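Local coordinates for sigma regulatory family protein-PP2C phosphatase (Chlamydia trachomatis serovar L2, PDB 6MAB), which probably acts as a membrane-bound phosphatase whose periplasmic sensor domain, the part in this structure, may detect TCA cycle intermediates, at residues T27-I32 and H247-M252; T170-K175 and F254-Y259; F113-R118 and A128-N133. One frame throughout, in Å; residues are numbered along the deposited sequence.

Contact 1: T27-I32 and H247-M252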
ATOM      1  N   THR A  27      -7.306  11.193  -1.075  1.00 26.95           N
ATOM      2  CA  THR A  27      -6.238  11.477  -2.026  1.00 24.03           C
ATOM      3  C   THR A  27      -5.674  10.183  -2.602  1.00 23.53           C
ATOM      4  O   THR A  27      -5.496  10.048  -3.818  1.00 26.00           O
ATOM      5  CB  THR A  27      -5.142  12.309  -1.347  1.00 28.20           C
ATOM      6  OG1 THR A  27      -5.688  13.567  -0.920  1.00 31.39           O
ATOM      7  CG2 THR A  27      -3.991  12.583  -2.308  1.00 30.83           C
ATOM      8  N   LEU A  28      -5.395   9.211  -1.735  1.00 23.33           N
ATOM      9  CA  LEU A  28      -4.871   7.943  -2.209  1.00 19.34           C
ATOM     10  C   LEU A  28      -5.881   7.189  -3.076  1.00 20.57           C
ATOM     11  O   LEU A  28      -5.483   6.518  -4.035  1.00 22.66           O
ATOM     12  CB  LEU A  28      -4.412   7.112  -1.009  1.00 20.70           C
ATOM     13  CG  LEU A  28      -3.222   7.728  -0.267  1.00 23.75           C
ATOM     14  CD1 LEU A  28      -2.947   6.958   1.024  1.00 27.19           C
ATOM     15  CD2 LEU A  28      -1.952   7.744  -1.121  1.00 35.71           C
ATOM     16  N   GLN A  29      -7.187   7.300  -2.789  1.00 22.09           N
ATOM     17  CA  GLN A  29      -8.185   6.649  -3.633  1.00 25.92           C
ATOM     18  C   GLN A  29      -8.216   7.250  -5.031  1.00 33.19           C
ATOM     19  O   GLN A  29      -8.513   6.548  -6.010  1.00 25.50           O
ATOM     20  CB  GLN A  29      -9.559   6.737  -2.971  1.00 29.33           C
ATOM     21  CG  GLN A  29      -9.745   5.786  -1.802  1.00 51.45           C
ATOM     22  CD  GLN A  29     -10.925   6.154  -0.908  1.00 65.61           C
ATOM     23  OE1 GLN A  29     -11.631   7.136  -1.150  1.00 60.85           O
ATOM     24  NE2 GLN A  29     -11.139   5.360   0.134  1.00 72.68           N
ATOM     25  N   GLN A  30      -7.894   8.538  -5.145  1.00 26.66           N
ATOM     26  CA  GLN A  30      -7.898   9.220  -6.426  1.00 27.41           C
ATOM     27  C   GLN A  30      -6.610   9.004  -7.218  1.00 24.41           C
ATOM     28  O   GLN A  30      -6.622   9.146  -8.452  1.00 27.86           O
ATOM     29  CB  GLN A  30      -8.129  10.713  -6.200  1.00 30.17           C
ATOM     30  CG  GLN A  30      -9.491  11.039  -5.596  1.00 36.00           C
ATOM     31  CD  GLN A  30     -10.630  10.428  -6.408  1.00 70.84           C
ATOM     32  OE1 GLN A  30     -11.496   9.742  -5.869  1.00 67.48           O
ATOM     33  NE2 GLN A  30     -10.612  10.656  -7.718  1.00 98.99           N
ATOM     34  N   THR A  31      -5.516   8.609  -6.554  1.00 22.58           N
ATOM     35  CA  THR A  31      -4.202   8.580  -7.180  1.00 24.27           C
ATOM     36  C   THR A  31      -3.596   7.189  -7.337  1.00 21.03           C
ATOM     37  O   THR A  31      -2.792   6.991  -8.249  1.00 27.10           O
ATOM     38  CB  THR A  31      -3.219   9.439  -6.371  1.00 23.89           C
ATOM     39  OG1 THR A  31      -3.215   9.010  -5.010  1.00 26.47           O
ATOM     40  CG2 THR A  31      -3.622  10.898  -6.420  1.00 27.60           C
ATOM     41  N   ILE A  32      -3.942   6.221  -6.491  1.00 18.92           N
ATOM     42  CA  ILE A  32      -3.324   4.892  -6.602  1.00 18.24           C
ATOM     43  C   ILE A  32      -4.013   3.951  -7.596  1.00 18.29           C
ATOM     44  O   ILE A  32      -3.328   3.395  -8.478  1.00 20.46           O
ATOM     45  CB  ILE A  32      -3.233   4.240  -5.218  1.00 17.91           C
ATOM     46  CG1 ILE A  32      -2.321   5.062  -4.303  1.00 25.08           C
ATOM     47  CG2 ILE A  32      -2.710   2.802  -5.344  1.00 23.69           C
ATOM     48  CD1 ILE A  32      -0.898   5.183  -4.743  1.00 41.11           C
ATOM     49  N   HIS A 247      -7.936   4.696   9.995  1.00 24.00           N
ATOM     50  CA  HIS A 247      -8.957   4.624   8.965  1.00 24.84           C
ATOM     51  C   HIS A 247      -8.627   3.533   7.958  1.00 27.21           C
ATOM     52  O   HIS A 247      -7.524   3.513   7.405  1.00 28.63           O
ATOM     53  CB  HIS A 247      -9.087   5.939   8.231  1.00 29.77           C
ATOM     54  CG  HIS A 247     -10.019   5.851   7.077  1.00 35.80           C
ATOM     55  ND1 HIS A 247     -11.365   5.600   7.238  1.00 47.42           N
ATOM     56  CD2 HIS A 247      -9.798   5.905   5.745  1.00 34.46           C
ATOM     57  CE1 HIS A 247     -11.942   5.542   6.052  1.00 45.47           C
ATOM     58  NE2 HIS A 247     -11.016   5.731   5.128  1.00 44.10           N
ATOM     59  N   SER A 248      -9.591   2.655   7.694  1.00 31.42           N
ATOM     60  CA  SER A 248      -9.364   1.532   6.795  1.00 36.20           C
ATOM     61  C   SER A 248      -9.777   1.860   5.365  1.00 35.30           C
ATOM     62  O   SER A 248     -10.833   2.453   5.135  1.00 36.87           O
ATOM     63  CB  SER A 248     -10.126   0.304   7.289  1.00 41.81           C
ATOM     64  OG  SER A 248      -9.540  -0.171   8.493  1.00 49.39           O
ATOM     65  N   LEU A 249      -8.926   1.469   4.399  1.00 34.73           N
ATOM     66  CA  LEU A 249      -9.254   1.500   2.971  1.00 42.82           C
ATOM     67  C   LEU A 249      -9.385   0.066   2.473  1.00 58.44           C
ATOM     68  O   LEU A 249      -8.470  -0.470   1.817  1.00 39.80           O
ATOM     69  CB  LEU A 249      -8.199   2.221   2.136  1.00 35.28           C
ATOM     70  CG  LEU A 249      -7.912   3.689   2.434  1.00 30.54           C
ATOM     71  CD1 LEU A 249      -6.979   3.855   3.620  1.00 31.75           C
ATOM     72  CD2 LEU A 249      -7.338   4.326   1.179  1.00 39.91           C
ATOM     73  N   PRO A 250     -10.508  -0.584   2.764  1.00 49.09           N
ATOM     74  CA  PRO A 250     -10.627  -2.012   2.438  1.00 66.68           C
ATOM     75  C   PRO A 250     -10.457  -2.315   0.959  1.00 58.69           C
ATOM     76  O   PRO A 250      -9.904  -3.370   0.621  1.00 44.90           O
ATOM     77  CB  PRO A 250     -12.036  -2.366   2.937  1.00 88.50           C
ATOM     78  CG  PRO A 250     -12.782  -1.071   2.939  1.00 88.54           C
ATOM     79  CD  PRO A 250     -11.768  -0.011   3.268  1.00 66.25           C
ATOM     80  N   GLU A 251     -10.908  -1.429   0.065  1.00 78.03           N
ATOM     81  CA  GLU A 251     -10.795  -1.681  -1.371  1.00 68.84           C
ATOM     82  C   GLU A 251      -9.360  -1.578  -1.890  1.00 59.45           C
ATOM     83  O   GLU A 251      -9.151  -1.743  -3.101  1.00 48.09           O
ATOM     84  CB  GLU A 251     -11.710  -0.725  -2.154  1.00 68.42           C
ATOM     85  CG  GLU A 251     -11.248   0.724  -2.237  1.00 73.02           C
ATOM     86  CD  GLU A 251     -11.273   1.431  -0.896  1.00 70.22           C
ATOM     87  OE1 GLU A 251     -12.032   0.979  -0.005  1.00 61.38           O
ATOM     88  OE2 GLU A 251     -10.533   2.430  -0.739  1.00 52.55           O
ATOM     89  N   MET A 252      -8.375  -1.307  -1.013  1.00 42.70           N
ATOM     90  CA  MET A 252      -6.969  -1.343  -1.395  1.00 46.96           C
ATOM     91  C   MET A 252      -6.093  -2.043  -0.355  1.00 48.48           C
ATOM     92  O   MET A 252      -4.859  -2.054  -0.498  1.00 39.67           O
ATOM     93  CB  MET A 252      -6.477   0.078  -1.650  1.00 32.17           C
ATOM     94  CG  MET A 252      -6.916   0.607  -3.002  1.00 34.68           C
ATOM     95  SD  MET A 252      -5.853   1.985  -3.433  1.00 33.51           S
ATOM     96  CE  MET A 252      -6.456   3.292  -2.404  1.00 31.87           C
TER
HETATM   97  O   HOH W   1     -11.921   5.731   2.516  1.00 48.16           O
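M252 and Q29 carry most of this junction, one by apolar contact and the other through its amide. The thioether of M252 reaches the C-terminal part of helix 2-31 and I32. Its SD rests against I32 CG2 at 3.8 Å. A bend at the final torsion (chi3 -75°) swings CE inward until it lies 3.7 Å from L28 O. Q29 runs out extended from the helix, with its CG methylene 4.1 Å from L249 CD2. Its NE2 then meets E251 OE2 at 3.1 Å in a weak hydrogen bond, bent to 130° at the proton. The two side chains cross nearly at right angles and their amide and carboxylate planes are far from coplanar; E251 is also poorly ordered, so this grip is probably loose. A water lies in the ring plane of H247, 2.8 Å from its NE2, and close to the Q29 amide. The arrangement is that of a long N-terminal helix, 2-31, laid across the β-hairpin of strands 240-249 and 254-261. Residues 250-252 belong to the hairpin's turn, where M252 N bonds to L249 O at 3.0 Å. Farther out, L28 and L249 both pack on F254 of the returning strand, L155 and L159 of helix 153-160 back the helix, and T116 OG1 hydrogen-bonds to M252 O.

Contact 2: T170-K175 and F254-Y259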
ATOM      1  N   THR A 170       1.341  10.994  10.025  1.00 17.88           N
ATOM      2  CA  THR A 170       0.640   9.936   9.305  1.00 16.74           C
ATOM      3  C   THR A 170       1.514   8.692   9.211  1.00 19.68           C
ATOM      4  O   THR A 170       2.729   8.786   9.024  1.00 21.15           O
ATOM      5  CB  THR A 170       0.263  10.391   7.879  1.00 19.53           C
ATOM      6  OG1 THR A 170      -0.488  11.602   7.945  1.00 24.40           O
ATOM      7  CG2 THR A 170      -0.542   9.310   7.124  1.00 23.16           C
ATOM      8  N   ALA A 171       0.881   7.526   9.297  1.00 19.00           N
ATOM      9  CA  ALA A 171       1.527   6.246   9.033  1.00 18.04           C
ATOM     10  C   ALA A 171       0.626   5.435   8.113  1.00 18.72           C
ATOM     11  O   ALA A 171      -0.593   5.414   8.288  1.00 21.60           O
ATOM     12  CB  ALA A 171       1.794   5.472  10.302  1.00 19.09           C
ATOM     13  N   ILE A 172       1.238   4.805   7.115  1.00 16.74           N
ATOM     14  CA  ILE A 172       0.554   3.883   6.216  1.00 16.26           C
ATOM     15  C   ILE A 172       0.735   2.480   6.768  1.00 20.87           C
ATOM     16  O   ILE A 172       1.877   2.050   7.011  1.00 21.35           O
ATOM     17  CB  ILE A 172       1.119   3.983   4.792  1.00 21.50           C
ATOM     18  CG1 ILE A 172       1.040   5.421   4.275  1.00 23.65           C
ATOM     19  CG2 ILE A 172       0.431   2.986   3.851  1.00 21.58           C
ATOM     20  CD1 ILE A 172      -0.349   6.014   4.209  1.00 23.62           C
ATOM     21  N   LEU A 173      -0.383   1.779   6.973  1.00 17.72           N
ATOM     22  CA  LEU A 173      -0.424   0.485   7.659  1.00 20.56           C
ATOM     23  C   LEU A 173      -0.810  -0.615   6.690  1.00 20.31           C
ATOM     24  O   LEU A 173      -1.812  -0.503   5.982  1.00 20.53           O
ATOM     25  CB  LEU A 173      -1.450   0.481   8.801  1.00 17.82           C
ATOM     26  CG  LEU A 173      -1.117   1.011  10.180  1.00 40.51           C
ATOM     27  CD1 LEU A 173      -0.281   2.266  10.123  1.00 50.39           C
ATOM     28  CD2 LEU A 173      -2.442   1.228  10.893  1.00 29.47           C
ATOM     29  N   SER A 174      -0.060  -1.715   6.723  1.00 18.91           N
ATOM     30  CA  SER A 174      -0.490  -2.919   6.032  1.00 20.74           C
ATOM     31  C   SER A 174      -1.698  -3.529   6.742  1.00 21.06           C
ATOM     32  O   SER A 174      -2.017  -3.207   7.892  1.00 22.12           O
ATOM     33  CB  SER A 174       0.653  -3.929   5.981  1.00 23.82           C
ATOM     34  OG  SER A 174       0.768  -4.574   7.237  1.00 22.02           O
ATOM     35  N   LYS A 175      -2.348  -4.462   6.050  1.00 23.65           N
ATOM     36  CA  LYS A 175      -3.569  -5.083   6.557  1.00 27.42           C
ATOM     37  C   LYS A 175      -3.358  -5.781   7.903  1.00 28.32           C
ATOM     38  O   LYS A 175      -4.242  -5.736   8.776  1.00 28.37           O
ATOM     39  CB  LYS A 175      -4.095  -6.078   5.521  1.00 31.09           C
ATOM     40  CG  LYS A 175      -5.461  -6.664   5.848  1.00 45.74           C
ATOM     41  CD  LYS A 175      -5.938  -7.627   4.764  1.00 52.56           C
ATOM     42  N   PHE A 254      -5.070  -1.546   2.700  1.00 21.65           N
ATOM     43  CA  PHE A 254      -4.193  -0.885   3.658  1.00 19.14           C
ATOM     44  C   PHE A 254      -5.014   0.102   4.468  1.00 21.64           C
ATOM     45  O   PHE A 254      -6.188   0.335   4.187  1.00 24.98           O
ATOM     46  CB  PHE A 254      -2.984  -0.230   2.965  1.00 20.98           C
ATOM     47  CG  PHE A 254      -3.305   0.947   2.115  1.00 20.80           C
ATOM     48  CD1 PHE A 254      -3.310   2.204   2.671  1.00 22.96           C
ATOM     49  CD2 PHE A 254      -3.504   0.814   0.740  1.00 24.95           C
ATOM     50  CE1 PHE A 254      -3.582   3.322   1.900  1.00 26.72           C
ATOM     51  CE2 PHE A 254      -3.783   1.936  -0.042  1.00 25.92           C
ATOM     52  CZ  PHE A 254      -3.818   3.188   0.544  1.00 22.06           C
ATOM     53  N   ARG A 255      -4.388   0.651   5.503  1.00 19.51           N
ATOM     54  CA  ARG A 255      -5.034   1.541   6.447  1.00 19.46           C
ATOM     55  C   ARG A 255      -4.174   2.779   6.605  1.00 23.16           C
ATOM     56  O   ARG A 255      -2.994   2.780   6.265  1.00 21.36           O
ATOM     57  CB  ARG A 255      -5.243   0.876   7.825  1.00 22.85           C
ATOM     58  CG  ARG A 255      -5.901  -0.501   7.775  1.00 32.55           C
ATOM     59  CD  ARG A 255      -6.726  -0.782   9.036  1.00 38.07           C
ATOM     60  NE  ARG A 255      -5.970  -1.397  10.109  1.00 50.14           N
ATOM     61  CZ  ARG A 255      -6.443  -1.558  11.343  1.00 70.21           C
ATOM     62  NH1 ARG A 255      -7.666  -1.131  11.652  1.00 62.21           N
ATOM     63  NH2 ARG A 255      -5.699  -2.138  12.273  1.00100.02           N
ATOM     64  N   ILE A 256      -4.769   3.832   7.146  1.00 18.12           N
ATOM     65  CA  ILE A 256      -4.059   5.068   7.437  1.00 17.24           C
ATOM     66  C   ILE A 256      -4.211   5.352   8.926  1.00 20.71           C
ATOM     67  O   ILE A 256      -5.329   5.345   9.457  1.00 24.90           O
ATOM     68  CB  ILE A 256      -4.589   6.251   6.606  1.00 22.77           C
ATOM     69  CG1 ILE A 256      -4.293   6.048   5.119  1.00 31.38           C
ATOM     70  CG2 ILE A 256      -3.946   7.545   7.024  1.00 24.78           C
ATOM     71  CD1 ILE A 256      -5.068   7.014   4.243  1.00 38.13           C
ATOM     72  N   LEU A 257      -3.090   5.595   9.589  1.00 17.53           N
ATOM     73  CA  LEU A 257      -3.051   6.026  10.982  1.00 16.44           C
ATOM     74  C   LEU A 257      -2.623   7.485  10.995  1.00 22.54           C
ATOM     75  O   LEU A 257      -1.508   7.798  10.578  1.00 22.00           O
ATOM     76  CB  LEU A 257      -2.061   5.175  11.795  1.00 17.57           C
ATOM     77  CG  LEU A 257      -1.739   5.709  13.197  1.00 17.96           C
ATOM     78  CD1 LEU A 257      -2.896   5.606  14.162  1.00 24.40           C
ATOM     79  CD2 LEU A 257      -0.522   4.930  13.745  1.00 23.42           C
ATOM     80  N   THR A 258      -3.495   8.393  11.441  1.00 18.31           N
ATOM     81  CA  THR A 258      -3.016   9.739  11.747  1.00 15.41           C
ATOM     82  C   THR A 258      -2.760   9.833  13.249  1.00 17.22           C
ATOM     83  O   THR A 258      -3.400   9.146  14.041  1.00 19.70           O
ATOM     84  CB  THR A 258      -4.006  10.799  11.297  1.00 20.08           C
ATOM     85  OG1 THR A 258      -5.293  10.454  11.797  1.00 21.87           O
ATOM     86  CG2 THR A 258      -4.028  10.866   9.771  1.00 20.87           C
ATOM     87  N   TYR A 259      -1.784  10.647  13.640  1.00 18.62           N
ATOM     88  CA  TYR A 259      -1.419  10.693  15.049  1.00 15.31           C
ATOM     89  C   TYR A 259      -0.789  12.040  15.352  1.00 18.62           C
ATOM     90  O   TYR A 259      -0.345  12.765  14.452  1.00 19.89           O
ATOM     91  CB  TYR A 259      -0.491   9.510  15.448  1.00 18.79           C
ATOM     92  CG  TYR A 259       0.895   9.487  14.778  1.00 19.55           C
ATOM     93  CD1 TYR A 259       1.059   8.974  13.501  1.00 18.51           C
ATOM     94  CD2 TYR A 259       2.020   9.986  15.433  1.00 22.42           C
ATOM     95  CE1 TYR A 259       2.309   8.964  12.866  1.00 20.42           C
ATOM     96  CE2 TYR A 259       3.280   9.964  14.805  1.00 24.38           C
ATOM     97  CZ  TYR A 259       3.398   9.456  13.525  1.00 22.84           C
ATOM     98  OH  TYR A 259       4.625   9.445  12.876  1.00 24.01           O
TER
HETATM   99  O   HOH W   2      -3.757  -3.032  10.374  1.00 34.12           O
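Four backbone hydrogen bonds tie L173 to R255 and A171 to L257, a textbook antiparallel ladder in which hydrogen-bonded pairs take turns with non-hydrogen-bonded ones. The two strands are neighbours in a six-stranded antiparallel sheet of order 2-1-6-5-4-3, consistent with the PAS-like modules of Cache-type sensor domains. The bond from L257 N to A171 O, 2.8 Å long, is almost straight at 175°, whereas A171 N reaches L257 O at 2.7 Å with a bend to 157°. L257 O also receives a CA-H...O contact from T170 CA at 3.3 Å. Beyond the last regular pair, a water accepts from R255 NE at 2.8 Å, in the guanidinium plane, and donates to S174 O; the water thereby links the R255 guanidinium to S174 O across the pair.

Packing differs on the sheet's two sides. On the side of T170, I172, I256 and T258, the methyls T170 CG2 and I256 CG2 meet at 3.8 Å, and I172 lies alongside I256 while its CG2 leans on F254. Helix 2-31 covers this side, with A25 on I256 and A21 on T258. On the reverse side, L173 bridges two residues of the other strand: its CB lies against R255 CB, and CD1 reaches L257 CB at 3.8 Å. I179 of the neighbouring strand touches both A171 and L173. At the far end Y259 brings the edge of its ring to A171 N; a chi1 of 65° puts CG between the backbone N and the carbonyl carbon and turns the ring back toward T170 and A171. CE1 comes within 3.6 Å of T170 N, and the phenol OH is hydrogen-bonded to D184 OD2.

Contact 3: F113-R118 and A128-N133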
ATOM      1  N   PHE A 113      -9.244  -6.248 -11.112  1.00 17.51           N
ATOM      2  CA  PHE A 113      -7.923  -5.715 -10.815  1.00 15.89           C
ATOM      3  C   PHE A 113      -7.798  -5.546  -9.307  1.00 18.16           C
ATOM      4  O   PHE A 113      -8.780  -5.625  -8.561  1.00 19.76           O
ATOM      5  CB  PHE A 113      -7.671  -4.352 -11.500  1.00 17.57           C
ATOM      6  CG  PHE A 113      -8.562  -3.264 -11.002  1.00 18.17           C
ATOM      7  CD1 PHE A 113      -8.186  -2.494  -9.922  1.00 16.99           C
ATOM      8  CD2 PHE A 113      -9.765  -2.989 -11.631  1.00 23.98           C
ATOM      9  CE1 PHE A 113      -9.016  -1.473  -9.447  1.00 22.67           C
ATOM     10  CE2 PHE A 113     -10.597  -1.967 -11.167  1.00 30.65           C
ATOM     11  CZ  PHE A 113     -10.231  -1.224 -10.084  1.00 24.39           C
ATOM     12  N   LEU A 114      -6.570  -5.277  -8.876  1.00 17.68           N
ATOM     13  CA  LEU A 114      -6.344  -4.819  -7.515  1.00 20.54           C
ATOM     14  C   LEU A 114      -5.255  -3.762  -7.517  1.00 17.08           C
ATOM     15  O   LEU A 114      -4.417  -3.687  -8.426  1.00 17.45           O
ATOM     16  CB  LEU A 114      -5.971  -5.959  -6.564  1.00 19.75           C
ATOM     17  CG  LEU A 114      -4.684  -6.731  -6.827  1.00 23.37           C
ATOM     18  CD1 LEU A 114      -3.420  -6.025  -6.340  1.00 27.17           C
ATOM     19  CD2 LEU A 114      -4.820  -8.118  -6.147  1.00 26.23           C
ATOM     20  N   ALA A 115      -5.265  -2.954  -6.467  1.00 16.75           N
ATOM     21  CA  ALA A 115      -4.227  -1.958  -6.235  1.00 18.74           C
ATOM     22  C   ALA A 115      -3.904  -1.952  -4.753  1.00 18.68           C
ATOM     23  O   ALA A 115      -4.811  -1.890  -3.923  1.00 20.77           O
ATOM     24  CB  ALA A 115      -4.675  -0.571  -6.689  1.00 19.97           C
ATOM     25  N   THR A 116      -2.627  -2.031  -4.409  1.00 17.62           N
ATOM     26  CA  THR A 116      -2.261  -2.050  -3.000  1.00 20.38           C
ATOM     27  C   THR A 116      -0.884  -1.428  -2.850  1.00 19.88           C
ATOM     28  O   THR A 116      -0.275  -0.990  -3.822  1.00 19.93           O
ATOM     29  CB  THR A 116      -2.352  -3.463  -2.446  1.00 23.13           C
ATOM     30  OG1 THR A 116      -2.229  -3.430  -1.021  1.00 28.31           O
ATOM     31  CG2 THR A 116      -1.320  -4.387  -3.071  1.00 24.83           C
ATOM     32  N   LEU A 117      -0.441  -1.317  -1.601  1.00 20.51           N
ATOM     33  CA  LEU A 117       0.892  -0.816  -1.288  1.00 20.36           C
ATOM     34  C   LEU A 117       1.714  -1.921  -0.656  1.00 19.43           C
ATOM     35  O   LEU A 117       1.212  -2.673   0.186  1.00 22.40           O
ATOM     36  CB  LEU A 117       0.817   0.357  -0.329  1.00 17.40           C
ATOM     37  CG  LEU A 117       0.007   1.556  -0.823  1.00 22.69           C
ATOM     38  CD1 LEU A 117      -0.097   2.613   0.272  1.00 26.96           C
ATOM     39  CD2 LEU A 117       0.605   2.156  -2.064  1.00 22.85           C
ATOM     40  N   ARG A 118       2.990  -2.003  -1.066  1.00 17.73           N
ATOM     41  CA  ARG A 118       3.948  -2.956  -0.505  1.00 15.43           C
ATOM     42  C   ARG A 118       5.288  -2.251  -0.356  1.00 17.10           C
ATOM     43  O   ARG A 118       5.638  -1.355  -1.125  1.00 19.22           O
ATOM     44  CB  ARG A 118       4.140  -4.221  -1.372  1.00 20.97           C
ATOM     45  CG  ARG A 118       2.866  -5.059  -1.580  1.00 22.00           C
ATOM     46  CD  ARG A 118       2.364  -5.626  -0.256  1.00 27.23           C
ATOM     47  NE  ARG A 118       1.054  -6.300  -0.380  1.00 25.47           N
ATOM     48  CZ  ARG A 118       0.913  -7.592  -0.611  1.00 29.32           C
ATOM     49  NH1 ARG A 118       1.983  -8.360  -0.760  1.00 40.75           N
ATOM     50  NH2 ARG A 118      -0.297  -8.130  -0.669  1.00 27.98           N
ATOM     51  N   ALA A 128       3.370   1.241  -5.126  1.00 16.67           N
ATOM     52  CA  ALA A 128       2.021   0.904  -5.529  1.00 16.94           C
ATOM     53  C   ALA A 128       2.095  -0.301  -6.445  1.00 14.35           C
ATOM     54  O   ALA A 128       2.705  -0.234  -7.514  1.00 19.70           O
ATOM     55  CB  ALA A 128       1.395   2.082  -6.257  1.00 18.20           C
ATOM     56  N   VAL A 129       1.481  -1.390  -6.016  1.00 16.30           N
ATOM     57  CA  VAL A 129       1.459  -2.645  -6.752  1.00 14.17           C
ATOM     58  C   VAL A 129       0.079  -2.758  -7.367  1.00 14.09           C
ATOM     59  O   VAL A 129      -0.908  -2.924  -6.646  1.00 18.55           O
ATOM     60  CB  VAL A 129       1.746  -3.835  -5.837  1.00 19.46           C
ATOM     61  CG1 VAL A 129       1.765  -5.128  -6.629  1.00 21.08           C
ATOM     62  CG2 VAL A 129       3.064  -3.621  -5.077  1.00 19.21           C
ATOM     63  N   LEU A 130       0.022  -2.661  -8.685  1.00 15.61           N
ATOM     64  CA  LEU A 130      -1.225  -2.744  -9.437  1.00 15.41           C
ATOM     65  C   LEU A 130      -1.203  -3.998 -10.300  1.00 16.23           C
ATOM     66  O   LEU A 130      -0.227  -4.253 -11.009  1.00 18.19           O
ATOM     67  CB  LEU A 130      -1.415  -1.513 -10.305  1.00 15.73           C
ATOM     68  CG  LEU A 130      -2.098  -0.349  -9.604  1.00 18.08           C
ATOM     69  CD1 LEU A 130      -1.297   0.151  -8.408  1.00 20.36           C
ATOM     70  CD2 LEU A 130      -2.365   0.790 -10.576  1.00 18.47           C
ATOM     71  N   GLN A 131      -2.250  -4.805 -10.178  1.00 15.50           N
ATOM     72  CA  GLN A 131      -2.410  -6.020 -10.957  1.00 13.68           C
ATOM     73  C   GLN A 131      -3.758  -5.980 -11.633  1.00 15.66           C
ATOM     74  O   GLN A 131      -4.767  -5.733 -10.964  1.00 16.67           O
ATOM     75  CB  GLN A 131      -2.277  -7.243 -10.052  1.00 17.55           C
ATOM     76  CG  GLN A 131      -0.924  -7.256  -9.381  1.00 17.06           C
ATOM     77  CD  GLN A 131      -0.686  -8.455  -8.462  1.00 17.32           C
ATOM     78  OE1 GLN A 131      -1.423  -9.445  -8.484  1.00 19.41           O
ATOM     79  NE2 GLN A 131       0.377  -8.368  -7.669  1.00 22.81           N
ATOM     80  N   THR A 132      -3.761  -6.195 -12.948  1.00 15.66           N
ATOM     81  CA  THR A 132      -4.969  -6.131 -13.758  1.00 14.99           C
ATOM     82  C   THR A 132      -5.083  -7.368 -14.642  1.00 17.88           C
ATOM     83  O   THR A 132      -4.142  -7.709 -15.367  1.00 19.41           O
ATOM     84  CB  THR A 132      -4.946  -4.865 -14.595  1.00 14.99           C
ATOM     85  OG1 THR A 132      -4.859  -3.740 -13.717  1.00 17.27           O
ATOM     86  CG2 THR A 132      -6.209  -4.759 -15.467  1.00 19.20           C
ATOM     87  N   ASN A 133      -6.242  -8.028 -14.596  1.00 17.41           N
ATOM     88  CA  ASN A 133      -6.438  -9.242 -15.372  1.00 20.34           C
ATOM     89  C   ASN A 133      -6.571  -8.919 -16.861  1.00 21.49           C
ATOM     90  O   ASN A 133      -7.216  -7.943 -17.260  1.00 21.33           O
ATOM     91  CB  ASN A 133      -7.669 -10.010 -14.878  1.00 19.18           C
ATOM     92  CG  ASN A 133      -7.351 -10.957 -13.768  1.00 23.18           C
ATOM     93  OD1 ASN A 133      -6.273 -11.565 -13.734  1.00 25.41           O
ATOM     94  ND2 ASN A 133      -8.282 -11.105 -12.846  1.00 28.47           N
TER
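L114 with Q131 and T116 with V129 are the hydrogen-bonded pairs of a β-hairpin, strands 113-119 and 126-135. It forms one edge of a five-stranded antiparallel sheet of order 2-1-5-4-3, consistent with a PAS-like fold; 113-119 is the outermost strand within this chain and 126-135 pairs on with 142-151. Among the backbone bonds, L114 N approaches Q131 O at 2.8 Å and V129 N approaches T116 O at the same length, 2.8 Å, each answered by a slightly longer bond in return. CA-H...O contacts fill in between, as where A128 CA sits 3.4 Å from T116 O.

The apolar contacts sort by sheet face. On the face of A115, L117, A128 and L130, the small A115 CB receives L130 CD1 at 3.9 Å, and N35 and I38 of helix 35-45 pack over L130. On the opposite face L114 lies side by side with Q131, pointing the same way: its CG stands between the backbone N and the carbonyl carbon (chi1 63°), which lays CD1 against the CB and CG methylenes of the glutamine. T116 CG2 runs similarly beside V129, and R118 CG lies 3.8 Å from V129 CG2, the two side chains crossing at a slant.

Side-chain polar groups are satisfied beyond the hairpin. The Q131 amide is used at both ends, NE2 donating to E104 O and OE1 accepting from F106 N, which fixes its rotation. R118 NH1 bonds to F205 O, and its guanidinium makes a cation-pi contact with F106. N35 ND2 bonds to both L114 O and T132 OG1, the latter oxygen also lying 3.6 Å from F113 CB.

Contact 1 sits between the other two, its centre 11 Å from that of contact 2 and 12 Å from that of contact 3, which are themselves 18 Å apart. Contacts 1 and 2 share the six-stranded sheet through the adjacent strands 240-249 and 254-261; contact 3 belongs to the separate five-stranded sheet. Along the chain, 27-32 comes first, then the hairpin of contact 3, then 170-175, 247-252 and 254-259, so contacts 1 and 2 interlock. The sheets meet where L117 CD1 packs on I172 CG2, while I32, in neither sheet, sets its CG2 on A115 CB. The strand orders are consistent with two PAS-like modules, as in double-Cache sensor domains, lying beside the long N-terminal helix.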